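Local coordinates for protein predicted DNA-binding transcriptional regulator (Aliivibrio fischeri ES114, PDB 7DWN) that probably binds promoter DNA as a tetrameric LysR-type regulator and controls transcription from it, at residues V94-L103 / G141-F149; P158-L169 / R263-Q274. All coordinates share one frame; numbering follows the deposited sequence.

Contact 1: V94-L103 / G141-F149; sequences VVQVAAAHSL and GACDILLAF
With its CG anti to the carbonyl carbon (chi1 -65°) and CD1 anti to CA (chi2 -176°), Leu103 reaches from the first turn of its helix to the ring of Phe149, whose own chi1 of -67° swings the ring back toward that helix. Leu103 CD1 sits over one face of the ring, 3.9 Å from the centroid of Phe149, in a CH-pi contact, while CG and CD2 of the leucine lie beside CZ. Ala100, the N-cap residue of that helix, adds CB 3.9 Å from Phe149 CE2.

Behind this apolar end, strands 94-99 and 145-149 run parallel. Leu147 N gives a nearly straight bond to Ala98 O, and Ala100 N returns one of 3.0 Å to Leu147 O, whereas the bond from Ala98 N to Ile145 O is weak. At the other end Gln96 O takes two donors, Asp144 N at 2.8 Å and Ile145 N at 3.2 Å. The Asp144 carboxylate turns back to Gln96 N, which meets OD2 from above the carboxylate plane at 3.0 Å, so that side chain and backbone of one aspartate hold both polar atoms of the Gln96 backbone where the pairing starts.

Val97, Ala99, Ile145 and Leu147 share one face, with Val97 CG1 3.7 Å from Leu147 CD1; helix 279-290 packs on Ile145 and Leu147. On the reverse face Ala98 CB touches both Leu146 CD1 and Cys143 SG. Strand 123-128 bonds to the far edge of 94-99. A MES molecule, probably from the crystallisation liquor, is hydrogen-bonded to Ser102 N near Phe149 and may mark a pocket. Parallel strands joined through helices, with a helix starting directly after the first strand, are characteristic of the alpha/beta subdomains of the LysR effector-binding domain.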
loop_
_atom_site.group_PDB
_atom_site.type_symbol
_atom_site.label_atom_id
_atom_site.label_comp_id
_atom_site.label_asym_id
_atom_site.label_seq_id
_atom_site.Cartn_x
_atom_site.Cartn_y
_atom_site.Cartn_z
ATOM N N VAL A 94 26.357 10.447 10.540
ATOM C CA VAL A 94 26.060 9.056 10.226
ATOM C C VAL A 94 25.878 8.906 8.722
ATOM O O VAL A 94 25.281 9.763 8.055
ATOM C CB VAL A 94 24.817 8.578 10.998
ATOM C CG1 VAL A 94 23.590 9.406 10.629
ATOM C CG2 VAL A 94 24.564 7.096 10.748
ATOM N N VAL A 95 26.422 7.823 8.174
ATOM C CA VAL A 95 26.289 7.498 6.760
ATOM C C VAL A 95 25.649 6.121 6.670
ATOM O O VAL A 95 26.215 5.134 7.159
ATOM C CB VAL A 95 27.643 7.533 6.032
ATOM C CG1 VAL A 95 27.455 7.309 4.540
ATOM C CG2 VAL A 95 28.342 8.858 6.288
ATOM N N GLN A 96 24.463 6.062 6.067
ATOM C CA GLN A 96 23.713 4.819 5.922
ATOM C C GLN A 96 24.196 4.110 4.665
ATOM O O GLN A 96 24.009 4.610 3.551
ATOM C CB GLN A 96 22.215 5.098 5.851
ATOM C CG GLN A 96 21.670 5.829 7.060
ATOM C CD GLN A 96 20.200 6.174 6.924
ATOM O OE1 GLN A 96 19.337 5.300 6.992
ATOM N NE2 GLN A 96 19.909 7.456 6.729
ATOM N N VAL A 97 24.816 2.948 4.841
ATOM C CA VAL A 97 25.375 2.179 3.738
ATOM C C VAL A 97 24.686 0.825 3.702
ATOM O O VAL A 97 24.814 0.031 4.642
ATOM C CB VAL A 97 26.896 2.009 3.871
ATOM C CG1 VAL A 97 27.412 1.070 2.793
ATOM C CG2 VAL A 97 27.587 3.359 3.787
ATOM N N ALA A 98 23.953 0.566 2.628
ATOM C CA ALA A 98 23.492 -0.779 2.331
ATOM C C ALA A 98 24.569 -1.488 1.525
ATOM O O ALA A 98 25.154 -0.909 0.605
ATOM C CB ALA A 98 22.173 -0.749 1.560
ATOM N N ALA A 99 24.850 -2.736 1.885
ATOM C CA ALA A 99 25.973 -3.428 1.273
ATOM C C ALA A 99 25.704 -4.922 1.216
ATOM O O ALA A 99 25.013 -5.480 2.072
ATOM C CB ALA A 99 27.277 -3.163 2.035
ATOM N N ALA A 100 26.256 -5.560 0.188
ATOM C CA ALA A 100 26.320 -7.011 0.169
ATOM C C ALA A 100 27.256 -7.487 1.271
ATOM O O ALA A 100 28.278 -6.855 1.552
ATOM C CB ALA A 100 26.799 -7.508 -1.195
ATOM N N HIS A 101 26.890 -8.605 1.903
ATOM C CA HIS A 101 27.606 -9.085 3.085
ATOM C C HIS A 101 29.099 -9.242 2.812
ATOM O O HIS A 101 29.940 -8.730 3.562
ATOM C CB HIS A 101 26.994 -10.411 3.544
ATOM C CG HIS A 101 27.439 -10.853 4.902
ATOM N ND1 HIS A 101 28.725 -11.269 5.168
ATOM C CD2 HIS A 101 26.761 -10.963 6.069
ATOM C CE1 HIS A 101 28.824 -11.606 6.442
ATOM N NE2 HIS A 101 27.646 -11.431 7.011
ATOM N N SER A 102 29.443 -9.944 1.730
ATOM C CA SER A 102 30.847 -10.139 1.384
ATOM C C SER A 102 31.535 -8.810 1.102
ATOM O O SER A 102 32.652 -8.566 1.575
ATOM C CB SER A 102 30.961 -11.067 0.176
ATOM O OG SER A 102 32.298 -11.470 -0.048
ATOM N N LEU A 103 30.880 -7.936 0.332
ATOM C CA LEU A 103 31.459 -6.633 0.027
ATOM C C LEU A 103 31.644 -5.804 1.285
ATOM O O LEU A 103 32.654 -5.113 1.434
ATOM C CB LEU A 103 30.583 -5.882 -0.971
ATOM C CG LEU A 103 30.482 -6.519 -2.353
ATOM C CD1 LEU A 103 29.667 -5.639 -3.280
ATOM C CD2 LEU A 103 31.873 -6.775 -2.915
ATOM N N GLY A 141 15.629 7.297 -0.074
ATOM C CA GLY A 141 16.495 7.867 0.933
ATOM C C GLY A 141 16.713 7.011 2.160
ATOM O O GLY A 141 17.245 7.515 3.155
ATOM N N ALA A 142 16.317 5.736 2.124
ATOM C CA ALA A 142 16.538 4.852 3.262
ATOM C C ALA A 142 18.015 4.559 3.484
ATOM O O ALA A 142 18.398 4.178 4.596
ATOM C CB ALA A 142 15.770 3.546 3.069
ATOM N N CYS A 143 18.847 4.717 2.457
ATOM C CA CYS A 143 20.290 4.601 2.594
ATOM C C CYS A 143 20.952 5.624 1.683
ATOM O O CYS A 143 20.390 6.023 0.660
ATOM C CB CYS A 143 20.791 3.187 2.263
ATOM S SG CYS A 143 20.454 2.631 0.581
ATOM N N ASP A 144 22.152 6.051 2.073
ATOM C CA ASP A 144 22.890 7.053 1.317
ATOM C C ASP A 144 23.724 6.439 0.200
ATOM O O ASP A 144 23.731 6.955 -0.924
ATOM C CB ASP A 144 23.795 7.854 2.257
ATOM C CG ASP A 144 23.030 8.485 3.404
ATOM O OD1 ASP A 144 21.923 9.011 3.162
ATOM O OD2 ASP A 144 23.533 8.447 4.548
ATOM N N ILE A 145 24.427 5.346 0.488
ATOM C CA ILE A 145 25.335 4.710 -0.457
ATOM C C ILE A 145 25.091 3.209 -0.431
ATOM O O ILE A 145 24.943 2.612 0.640
ATOM C CB ILE A 145 26.809 5.035 -0.129
ATOM C CG1 ILE A 145 27.057 6.542 -0.223
ATOM C CG2 ILE A 145 27.749 4.276 -1.057
ATOM C CD1 ILE A 145 28.355 6.986 0.407
ATOM N N LEU A 146 25.046 2.601 -1.612
ATOM C CA LEU A 146 24.814 1.173 -1.765
ATOM C C LEU A 146 26.084 0.515 -2.289
ATOM O O LEU A 146 26.633 0.945 -3.303
ATOM C CB LEU A 146 23.648 0.917 -2.723
ATOM C CG LEU A 146 23.367 -0.527 -3.132
ATOM C CD1 LEU A 146 23.137 -1.376 -1.901
ATOM C CD2 LEU A 146 22.163 -0.584 -4.056
ATOM N N LEU A 147 26.554 -0.517 -1.599
ATOM C CA LEU A 147 27.709 -1.286 -2.055
ATOM C C LEU A 147 27.177 -2.599 -2.611
ATOM O O LEU A 147 26.783 -3.488 -1.853
ATOM C CB LEU A 147 28.705 -1.512 -0.920
ATOM C CG LEU A 147 29.784 -0.456 -0.664
ATOM C CD1 LEU A 147 29.189 0.921 -0.412
ATOM C CD2 LEU A 147 30.651 -0.881 0.507
ATOM N N ALA A 148 27.145 -2.725 -3.935
ATOM C CA ALA A 148 26.520 -3.898 -4.535
ATOM C C ALA A 148 27.322 -4.325 -5.753
ATOM O O ALA A 148 28.341 -3.722 -6.089
ATOM C CB ALA A 148 25.054 -3.624 -4.890
ATOM N N PHE A 149 26.877 -5.392 -6.403
ATOM C CA PHE A 149 27.561 -5.883 -7.586
ATOM C C PHE A 149 26.957 -5.266 -8.845
ATOM O O PHE A 149 25.978 -4.517 -8.795
ATOM C CB PHE A 149 27.508 -7.410 -7.643
ATOM C CG PHE A 149 28.294 -8.083 -6.553
ATOM C CD1 PHE A 149 29.665 -8.254 -6.671
ATOM C CD2 PHE A 149 27.663 -8.536 -5.407
ATOM C CE1 PHE A 149 30.391 -8.868 -5.668
ATOM C CE2 PHE A 149 28.383 -9.151 -4.402
ATOM C CZ PHE A 149 29.748 -9.318 -4.532
#

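Contact 2: P158-L169 / R263-Q274; sequences PYQSQLIAKTEL and RLPIEYYAYRYQ
A long antiparallel pair with a classic beta bulge joins strands 160-169 and 264-272, Ile164 and Ala165 both facing Tyr268. Tyr268 O accepts Ile164 N at 2.9 Å and, weakly, Ala165 N; Tyr268 N closes the bulge on Ala165 O at 3.0 Å. Ladder bonds continue on either side, from Gln160 with Arg272 to Leu169 with Leu264.

The Tyr268 side chain leans over the bulge because chi1 of 48° places CG between the backbone N and the carbonyl carbon. Ala165 O then lies over one ring face, Ala165 CB touches CZ at 3.5 Å, and Thr167 OG1 comes up to the ring edge near CE1. Ile164 CG2 meets Tyr268 CE2 at 3.7 Å. On the opposite face of the sheet, Leu163 CG lies over one face of the Tyr269 ring, toward its rim, and the tyrosine hydroxyl is bonded to Glu267 OE1.

Toward residue 274, Gln160 NE2 lies over the rim of one guanidinium face of Arg272, 3.7 Å from Arg272 NE, the two planes 18° apart. NE and NH2 of that arginine both grip Gln274 O in the guanidinium plane, and Glu282 supplies a salt bridge. At the other end Leu169 CG packs on Ile266 CG2 at 3.8 Å, beside helix 201-209. Such long antiparallel strands spanning two alpha/beta subdomains are typical of the periplasmic-binding-protein-like fold of LysR regulators.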
loop_
_atom_site.group_PDB
_atom_site.type_symbol
_atom_site.label_atom_id
_atom_site.label_comp_id
_atom_site.label_asym_id
_atom_site.label_seq_id
_atom_site.Cartn_x
_atom_site.Cartn_y
_atom_site.Cartn_z
ATOM N N PRO A 158 18.951 7.248 -13.394
ATOM C CA PRO A 158 19.237 8.447 -12.595
ATOM C C PRO A 158 20.246 8.251 -11.461
ATOM O O PRO A 158 20.454 9.174 -10.675
ATOM C CB PRO A 158 17.865 8.799 -12.018
ATOM C CG PRO A 158 17.199 7.480 -11.858
ATOM C CD PRO A 158 17.654 6.648 -13.031
ATOM N N TYR A 159 20.864 7.077 -11.381
ATOM C CA TYR A 159 21.794 6.779 -10.304
ATOM C C TYR A 159 23.225 7.101 -10.717
ATOM O O TYR A 159 23.586 7.034 -11.895
ATOM C CB TYR A 159 21.689 5.309 -9.897
ATOM C CG TYR A 159 20.269 4.878 -9.638
ATOM C CD1 TYR A 159 19.666 5.114 -8.410
ATOM C CD2 TYR A 159 19.522 4.253 -10.627
ATOM C CE1 TYR A 159 18.365 4.731 -8.172
ATOM C CE2 TYR A 159 18.221 3.865 -10.398
ATOM C CZ TYR A 159 17.647 4.107 -9.169
ATOM O OH TYR A 159 16.347 3.724 -8.941
ATOM N N GLN A 160 24.034 7.466 -9.727
ATOM C CA GLN A 160 25.467 7.647 -9.906
ATOM C C GLN A 160 26.182 6.379 -9.460
ATOM O O GLN A 160 25.873 5.826 -8.399
ATOM C CB GLN A 160 25.979 8.847 -9.108
ATOM C CG GLN A 160 25.306 10.158 -9.453
ATOM C CD GLN A 160 25.700 11.275 -8.507
ATOM O OE1 GLN A 160 24.852 12.036 -8.045
ATOM N NE2 GLN A 160 26.994 11.378 -8.213
ATOM N N SER A 161 27.130 5.922 -10.270
ATOM C CA SER A 161 27.849 4.687 -10.000
ATOM C C SER A 161 29.348 4.933 -10.035
ATOM O O SER A 161 29.839 5.794 -10.770
ATOM C CB SER A 161 27.483 3.596 -11.012
ATOM O OG SER A 161 27.749 4.024 -12.337
ATOM N N GLN A 162 30.071 4.163 -9.225
ATOM C CA GLN A 162 31.529 4.151 -9.235
ATOM C C GLN A 162 31.987 2.705 -9.162
ATOM O O GLN A 162 31.647 1.995 -8.210
ATOM C CB GLN A 162 32.112 4.955 -8.070
ATOM C CG GLN A 162 33.619 4.794 -7.899
ATOM C CD GLN A 162 34.417 5.608 -8.902
ATOM O OE1 GLN A 162 33.867 6.444 -9.618
ATOM N NE2 GLN A 162 35.723 5.371 -8.951
ATOM N N LEU A 163 32.741 2.267 -10.165
ATOM C CA LEU A 163 33.304 0.923 -10.142
ATOM C C LEU A 163 34.432 0.872 -9.121
ATOM O O LEU A 163 35.436 1.579 -9.255
ATOM C CB LEU A 163 33.803 0.532 -11.531
ATOM C CG LEU A 163 34.255 -0.916 -11.741
ATOM C CD1 LEU A 163 33.939 -1.359 -13.158
ATOM C CD2 LEU A 163 35.744 -1.080 -11.462
ATOM N N ILE A 164 34.263 0.044 -8.092
ATOM C CA ILE A 164 35.296 -0.079 -7.072
ATOM C C ILE A 164 36.403 -1.007 -7.545
ATOM O O ILE A 164 37.589 -0.664 -7.485
ATOM C CB ILE A 164 34.687 -0.562 -5.745
ATOM C CG1 ILE A 164 33.592 0.401 -5.285
ATOM C CG2 ILE A 164 35.770 -0.707 -4.687
ATOM C CD1 ILE A 164 34.025 1.850 -5.274
ATOM N N ALA A 165 36.035 -2.193 -8.026
ATOM C CA ALA A 165 37.037 -3.159 -8.442
ATOM C C ALA A 165 36.425 -4.212 -9.354
ATOM O O ALA A 165 35.216 -4.491 -9.311
ATOM C CB ALA A 165 37.697 -3.837 -7.235
ATOM N N LYS A 166 37.297 -4.781 -10.185
ATOM C CA LYS A 166 37.009 -5.927 -11.035
ATOM C C LYS A 166 37.803 -7.119 -10.518
ATOM O O LYS A 166 39.028 -7.039 -10.370
ATOM C CB LYS A 166 37.368 -5.627 -12.494
ATOM C CG LYS A 166 37.101 -6.768 -13.469
ATOM C CD LYS A 166 38.357 -7.589 -13.732
ATOM C CE LYS A 166 38.046 -8.842 -14.531
ATOM N NZ LYS A 166 39.207 -9.772 -14.556
ATOM N N THR A 167 37.103 -8.219 -10.264
ATOM C CA THR A 167 37.621 -9.412 -9.612
ATOM C C THR A 167 37.163 -10.621 -10.427
ATOM O O THR A 167 36.518 -10.476 -11.467
ATOM C CB THR A 167 37.137 -9.449 -8.151
ATOM O OG1 THR A 167 37.409 -8.181 -7.539
ATOM C CG2 THR A 167 37.825 -10.530 -7.333
ATOM N N GLU A 168 37.499 -11.825 -9.970
ATOM C CA GLU A 168 37.067 -13.046 -10.630
ATOM C C GLU A 168 36.404 -13.992 -9.639
ATOM O O GLU A 168 36.804 -14.089 -8.475
ATOM C CB GLU A 168 38.238 -13.776 -11.301
ATOM C CG GLU A 168 39.057 -12.936 -12.264
ATOM C CD GLU A 168 40.132 -13.750 -12.959
ATOM O OE1 GLU A 168 39.894 -14.213 -14.093
ATOM O OE2 GLU A 168 41.211 -13.943 -12.359
ATOM N N LEU A 169 35.369 -14.673 -10.119
ATOM C CA LEU A 169 34.881 -15.902 -9.510
ATOM C C LEU A 169 35.789 -17.043 -9.945
ATOM O O LEU A 169 35.873 -17.356 -11.142
ATOM C CB LEU A 169 33.441 -16.184 -9.932
ATOM C CG LEU A 169 32.359 -15.215 -9.462
ATOM C CD1 LEU A 169 31.035 -15.526 -10.141
ATOM C CD2 LEU A 169 32.219 -15.294 -7.954
ATOM N N ARG A 263 37.518 -19.141 -14.953
ATOM C CA ARG A 263 37.553 -17.977 -14.074
ATOM C C ARG A 263 36.700 -16.867 -14.677
ATOM O O ARG A 263 36.958 -16.421 -15.800
ATOM C CB ARG A 263 38.993 -17.509 -13.877
ATOM C CG ARG A 263 39.922 -18.558 -13.279
ATOM C CD ARG A 263 41.326 -18.000 -13.092
ATOM N NE ARG A 263 42.191 -18.886 -12.315
ATOM C CZ ARG A 263 43.021 -19.779 -12.843
ATOM N NH1 ARG A 263 43.103 -19.914 -14.159
ATOM N NH2 ARG A 263 43.773 -20.539 -12.058
ATOM N N LEU A 264 35.684 -16.418 -13.939
ATOM C CA LEU A 264 34.687 -15.531 -14.533
ATOM C C LEU A 264 34.823 -14.118 -13.994
ATOM O O LEU A 264 34.884 -13.939 -12.774
ATOM C CB LEU A 264 33.280 -16.059 -14.250
ATOM C CG LEU A 264 33.020 -17.491 -14.716
ATOM C CD1 LEU A 264 31.810 -18.064 -14.003
ATOM C CD2 LEU A 264 32.827 -17.532 -16.222
ATOM N N PRO A 265 34.856 -13.091 -14.837
ATOM C CA PRO A 265 34.971 -11.724 -14.312
ATOM C C PRO A 265 33.686 -11.267 -13.636
ATOM O O PRO A 265 32.580 -11.579 -14.081
ATOM C CB PRO A 265 35.275 -10.890 -15.562
ATOM C CG PRO A 265 34.670 -11.663 -16.677
ATOM C CD PRO A 265 34.843 -13.115 -16.311
ATOM N N ILE A 266 33.850 -10.530 -12.535
ATOM C CA ILE A 266 32.760 -9.837 -11.859
ATOM C C ILE A 266 33.260 -8.450 -11.475
ATOM O O ILE A 266 34.462 -8.208 -11.372
ATOM C CB ILE A 266 32.247 -10.588 -10.605
ATOM C CG1 ILE A 266 33.398 -10.894 -9.642
ATOM C CG2 ILE A 266 31.509 -11.861 -10.997
ATOM C CD1 ILE A 266 32.945 -11.541 -8.341
ATOM N N GLU A 267 32.322 -7.529 -11.277
ATOM C CA GLU A 267 32.644 -6.159 -10.899
ATOM C C GLU A 267 31.746 -5.746 -9.746
ATOM O O GLU A 267 30.581 -6.152 -9.694
ATOM C CB GLU A 267 32.446 -5.192 -12.074
ATOM C CG GLU A 267 33.217 -5.555 -13.328
ATOM C CD GLU A 267 32.641 -4.899 -14.565
ATOM O OE1 GLU A 267 31.645 -4.156 -14.433
ATOM O OE2 GLU A 267 33.180 -5.131 -15.668
ATOM N N TYR A 268 32.268 -4.944 -8.818
ATOM C CA TYR A 268 31.384 -4.398 -7.798
ATOM C C TYR A 268 31.513 -2.882 -7.719
ATOM O O TYR A 268 32.569 -2.307 -7.996
ATOM C CB TYR A 268 31.594 -5.044 -6.412
ATOM C CG TYR A 268 33.013 -5.168 -5.924
ATOM C CD1 TYR A 268 33.778 -6.282 -6.242
ATOM C CD2 TYR A 268 33.570 -4.199 -5.104
ATOM C CE1 TYR A 268 35.070 -6.412 -5.782
ATOM C CE2 TYR A 268 34.863 -4.320 -4.637
ATOM C CZ TYR A 268 35.609 -5.429 -4.980
ATOM O OH TYR A 268 36.899 -5.558 -4.520
ATOM N N TYR A 269 30.401 -2.250 -7.342
ATOM C CA TYR A 269 30.181 -0.822 -7.480
ATOM C C TYR A 269 29.676 -0.205 -6.184
ATOM O O TYR A 269 29.059 -0.870 -5.339
ATOM C CB TYR A 269 29.139 -0.517 -8.558
ATOM C CG TYR A 269 29.563 -0.762 -9.985
ATOM C CD1 TYR A 269 29.583 -2.044 -10.518
ATOM C CD2 TYR A 269 29.912 0.300 -10.811
ATOM C CE1 TYR A 269 29.959 -2.262 -11.830
ATOM C CE2 TYR A 269 30.291 0.091 -12.121
ATOM C CZ TYR A 269 30.312 -1.189 -12.626
ATOM O OH TYR A 269 30.687 -1.394 -13.931
ATOM N N ALA A 270 29.942 1.093 -6.064
ATOM C CA ALA A 270 29.222 1.985 -5.170
ATOM C C ALA A 270 28.168 2.724 -5.983
ATOM O O ALA A 270 28.462 3.244 -7.064
ATOM C CB ALA A 270 30.174 2.977 -4.501
ATOM N N TYR A 271 26.943 2.755 -5.470
ATOM C CA TYR A 271 25.822 3.419 -6.115
ATOM C C TYR A 271 25.237 4.457 -5.169
ATOM O O TYR A 271 25.300 4.311 -3.944
ATOM C CB TYR A 271 24.716 2.426 -6.509
ATOM C CG TYR A 271 25.142 1.266 -7.386
ATOM C CD1 TYR A 271 25.545 1.471 -8.701
ATOM C CD2 TYR A 271 25.103 -0.042 -6.910
ATOM C CE1 TYR A 271 25.917 0.413 -9.511
ATOM C CE2 TYR A 271 25.473 -1.108 -7.714
ATOM C CZ TYR A 271 25.878 -0.874 -9.014
ATOM O OH TYR A 271 26.252 -1.924 -9.822
ATOM N N ARG A 272 24.656 5.505 -5.748
ATOM C CA ARG A 272 23.977 6.529 -4.970
ATOM C C ARG A 272 22.887 7.147 -5.831
ATOM O O ARG A 272 22.875 6.996 -7.056
ATOM C CB ARG A 272 24.951 7.604 -4.469
ATOM C CG ARG A 272 25.765 8.258 -5.569
ATOM C CD ARG A 272 26.773 9.247 -5.010
ATOM N NE ARG A 272 26.170 10.529 -4.661
ATOM C CZ ARG A 272 26.843 11.550 -4.137
ATOM N NH1 ARG A 272 28.141 11.436 -3.895
ATOM N NH2 ARG A 272 26.219 12.684 -3.850
ATOM N N TYR A 273 21.961 7.837 -5.174
ATOM C CA TYR A 273 20.874 8.514 -5.865
ATOM C C TYR A 273 20.831 10.014 -5.624
ATOM O O TYR A 273 20.424 10.753 -6.521
ATOM C CB TYR A 273 19.519 7.908 -5.460
ATOM C CG TYR A 273 18.341 8.538 -6.169
ATOM C CD1 TYR A 273 18.042 8.208 -7.484
ATOM C CD2 TYR A 273 17.531 9.467 -5.526
ATOM C CE1 TYR A 273 16.971 8.782 -8.140
ATOM C CE2 TYR A 273 16.455 10.047 -6.173
ATOM C CZ TYR A 273 16.181 9.700 -7.481
ATOM O OH TYR A 273 15.113 10.271 -8.136
ATOM N N GLN A 274 21.237 10.483 -4.448
ATOM C CA GLN A 274 21.200 11.907 -4.147
ATOM C C GLN A 274 22.386 12.613 -4.792
ATOM O O GLN A 274 23.527 12.155 -4.681
ATOM C CB GLN A 274 21.204 12.128 -2.635
ATOM C CG GLN A 274 20.000 11.539 -1.922
ATOM C CD GLN A 274 18.710 12.242 -2.293
ATOM O OE1 GLN A 274 18.694 13.451 -2.525
ATOM N NE2 GLN A 274 17.621 11.485 -2.355
#

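How the contacts relate
From the N terminus, the chain leaves the DNA-binding and linker helices and enters the effector-binding domain at strand 94-99. Contact 1 closes a loop of 37 residues, through helix 101-114, strand 123-128 and helix 134-140, before contact 2 opens. The second loop, 93 residues long, leaves contact 2 partway along strand 160-174 and takes in strands 191-195 and 215-221 with helix 201-209. The two contacts therefore stand in series. Strand 264-272 returns to join them, lying between 145-149 and 160-174: Ala148 O receives Tyr269 N and Phe149 O the hydroxyl of Tyr271, while Leu103 packs against Tyr268. One mixed sheet thus ties both together.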